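Local coordinates for D-alanyl transferase DltD (Enterococcus faecium TX0133A04, PDB 6PFX), which probably takes part in the D-alanylation of lipoteichoic acid in the Gram-positive cell wall, as a membrane-associated member of the DltD family, at residues A[270-275]-A[316-321]. Sequence-based numbering, arbitrary orientation.
Sequences PEFSDF and KKIKFQ
The side chain of K317 lies across one face of the F272 ring, its methylene CE making a CH-pi contact 3.7 Å from the ring centroid and almost on the ring normal. The ammonium group adds a cation-pi interaction, NZ standing 4.2 Å from the same centroid. Reach explains the choice of lysine: with CG anti to the backbone N (chi1 -176°) and the chain extended beyond it, the apolar methylenes cover the aromatic face while NZ, still over the ring, hydrogen-bonds to the backbone oxygens of R267, W386 and Q389. The tip of I318 touches both phenylalanines: its CD1 lies 3.7 Å from CD1 of F272 and 3.6 Å from CD2 of F275. The CG1-CD1 arm of isoleucine is long enough to meet both rings, which sit about one helical turn apart. The two segments belong to helices 271-284 and 308-323, which run roughly parallel, the segment axes 28° apart and 11.6 Å at closest approach. The chain between them runs through strand 288-293 of the parallel sheet, against whose I293 I318 also packs, and helix 298-304, within the alpha/beta architecture of the SGNH hydrolase clan. Q321 reaches across with an extended side chain, and its NE2 donates a nearly straight hydrogen bond of 3.0 Å to the backbone O of F272. That oxygen lies in the amide plane of Q321, whereas NE2 is tilted 25° from the carbonyl plane. Glutamine suits this buried place because its amide also offers an acceptor: OE1 is hydrogen-bonded outside the two segments, and W386 is a polar partner of the side chain. OE1 sits at the edge of the F272 ring, 3.7 Å from CD1, while NE2 comes to the edge of F275, whose ring stands nearly perpendicular to the amide.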
loop_
_atom_site.group_PDB
_atom_site.type_symbol
_atom_site.label_atom_id
_atom_site.label_comp_id
_atom_site.label_asym_id
_atom_site.label_seq_id
_atom_site.Cartn_x
_atom_site.Cartn_y
_atom_site.Cartn_z
ATOM N N PRO A 270 14.040 7.480 2.956
ATOM C CA PRO A 270 13.108 8.487 2.422
ATOM C C PRO A 270 11.675 8.017 2.452
ATOM O O PRO A 270 10.772 8.853 2.446
ATOM C CB PRO A 270 13.573 8.683 0.970
ATOM C CG PRO A 270 15.001 8.202 0.962
ATOM C CD PRO A 270 15.066 7.096 1.968
ATOM N N GLU A 271 11.435 6.704 2.494
ATOM C CA GLU A 271 10.070 6.194 2.484
ATOM C C GLU A 271 9.248 6.693 3.670
ATOM O O GLU A 271 8.017 6.769 3.573
ATOM C CB GLU A 271 10.079 4.663 2.465
ATOM C CG GLU A 271 8.675 4.045 2.342
ATOM C CD GLU A 271 8.043 4.100 0.950
ATOM O OE1 GLU A 271 8.747 4.322 -0.056
ATOM O OE2 GLU A 271 6.809 3.886 0.864
ATOM N N PHE A 272 9.889 6.996 4.804
ATOM C CA PHE A 272 9.140 7.531 5.935
ATOM C C PHE A 272 8.503 8.860 5.567
ATOM O O PHE A 272 7.394 9.171 6.005
ATOM C CB PHE A 272 10.044 7.699 7.159
ATOM C CG PHE A 272 10.403 6.399 7.816
ATOM C CD1 PHE A 272 9.506 5.753 8.647
ATOM C CD2 PHE A 272 11.624 5.811 7.572
ATOM C CE1 PHE A 272 9.820 4.552 9.226
ATOM C CE2 PHE A 272 11.942 4.610 8.155
ATOM C CZ PHE A 272 11.037 3.984 8.982
ATOM N N SER A 273 9.202 9.661 4.765
ATOM C CA SER A 273 8.673 10.950 4.329
ATOM C C SER A 273 7.714 10.804 3.149
ATOM O O SER A 273 6.720 11.538 3.079
ATOM C CB SER A 273 9.838 11.900 4.067
ATOM O OG SER A 273 10.571 12.116 5.272
ATOM N N ASP A 274 7.960 9.858 2.229
ATOM C CA ASP A 274 6.950 9.538 1.223
ATOM C C ASP A 274 5.661 9.068 1.896
ATOM O O ASP A 274 4.557 9.440 1.480
ATOM C CB ASP A 274 7.446 8.463 0.245
ATOM C CG ASP A 274 8.622 8.917 -0.621
ATOM O OD1 ASP A 274 9.020 10.096 -0.593
ATOM O OD2 ASP A 274 9.161 8.062 -1.353
ATOM N N PHE A 275 5.786 8.252 2.953
ATOM C CA PHE A 275 4.627 7.791 3.712
ATOM C C PHE A 275 3.901 8.960 4.359
ATOM O O PHE A 275 2.665 8.968 4.431
ATOM C CB PHE A 275 5.095 6.768 4.776
ATOM C CG PHE A 275 3.962 6.125 5.533
ATOM C CD1 PHE A 275 3.099 5.287 4.887
ATOM C CD2 PHE A 275 3.781 6.336 6.889
ATOM C CE1 PHE A 275 2.052 4.710 5.543
ATOM C CE2 PHE A 275 2.718 5.743 7.559
ATOM C CZ PHE A 275 1.854 4.937 6.880
ATOM N N LYS A 316 8.113 0.193 15.716
ATOM C CA LYS A 316 8.065 1.260 16.712
ATOM C C LYS A 316 8.090 2.626 16.041
ATOM O O LYS A 316 7.327 3.527 16.418
ATOM C CB LYS A 316 9.253 1.136 17.673
ATOM C CG LYS A 316 9.251 2.148 18.831
ATOM C CD LYS A 316 10.399 1.926 19.812
ATOM C CE LYS A 316 10.174 2.696 21.097
ATOM N NZ LYS A 316 10.895 3.976 21.111
ATOM N N LYS A 317 8.960 2.789 15.046
ATOM C CA LYS A 317 9.120 4.072 14.377
ATOM C C LYS A 317 7.871 4.436 13.578
ATOM O O LYS A 317 7.386 5.576 13.648
ATOM C CB LYS A 317 10.358 4.040 13.479
ATOM C CG LYS A 317 10.649 5.371 12.816
ATOM C CD LYS A 317 12.048 5.406 12.200
ATOM C CE LYS A 317 12.266 6.682 11.400
ATOM N NZ LYS A 317 13.701 6.788 10.946
ATOM N N ILE A 318 7.325 3.482 12.815
ATOM C CA ILE A 318 6.144 3.800 12.009
ATOM C C ILE A 318 4.927 4.038 12.892
ATOM O O ILE A 318 4.100 4.909 12.588
ATOM C CB ILE A 318 5.919 2.757 10.897
ATOM C CG1 ILE A 318 5.216 3.398 9.695
ATOM C CG2 ILE A 318 5.168 1.565 11.400
ATOM C CD1 ILE A 318 6.063 4.428 8.988
ATOM N N LYS A 319 4.823 3.314 14.012
ATOM C CA LYS A 319 3.720 3.525 14.947
ATOM C C LYS A 319 3.829 4.868 15.654
ATOM O O LYS A 319 2.805 5.515 15.894
ATOM C CB LYS A 319 3.595 2.345 15.908
ATOM C CG LYS A 319 3.115 1.083 15.189
ATOM C CD LYS A 319 2.609 -0.002 16.132
ATOM C CE LYS A 319 3.543 -0.262 17.282
ATOM N NZ LYS A 319 3.097 -1.483 18.020
ATOM N N PHE A 320 5.048 5.331 15.948
ATOM C CA PHE A 320 5.201 6.687 16.465
ATOM C C PHE A 320 4.691 7.706 15.453
ATOM O O PHE A 320 3.949 8.634 15.802
ATOM C CB PHE A 320 6.666 6.947 16.808
ATOM C CG PHE A 320 6.924 8.328 17.316
ATOM C CD1 PHE A 320 7.225 9.363 16.448
ATOM C CD2 PHE A 320 6.857 8.595 18.669
ATOM C CE1 PHE A 320 7.463 10.647 16.928
ATOM C CE2 PHE A 320 7.093 9.864 19.150
ATOM C CZ PHE A 320 7.382 10.893 18.279
ATOM N N GLN A 321 5.043 7.529 14.177
ATOM C CA GLN A 321 4.604 8.483 13.160
ATOM C C GLN A 321 3.084 8.483 13.043
ATOM O O GLN A 321 2.455 9.542 12.898
ATOM C CB GLN A 321 5.244 8.141 11.808
ATOM C CG GLN A 321 4.972 9.163 10.667
ATOM C CD GLN A 321 5.861 8.906 9.453
ATOM O OE1 GLN A 321 6.778 8.076 9.516
ATOM N NE2 GLN A 321 5.587 9.588 8.346
#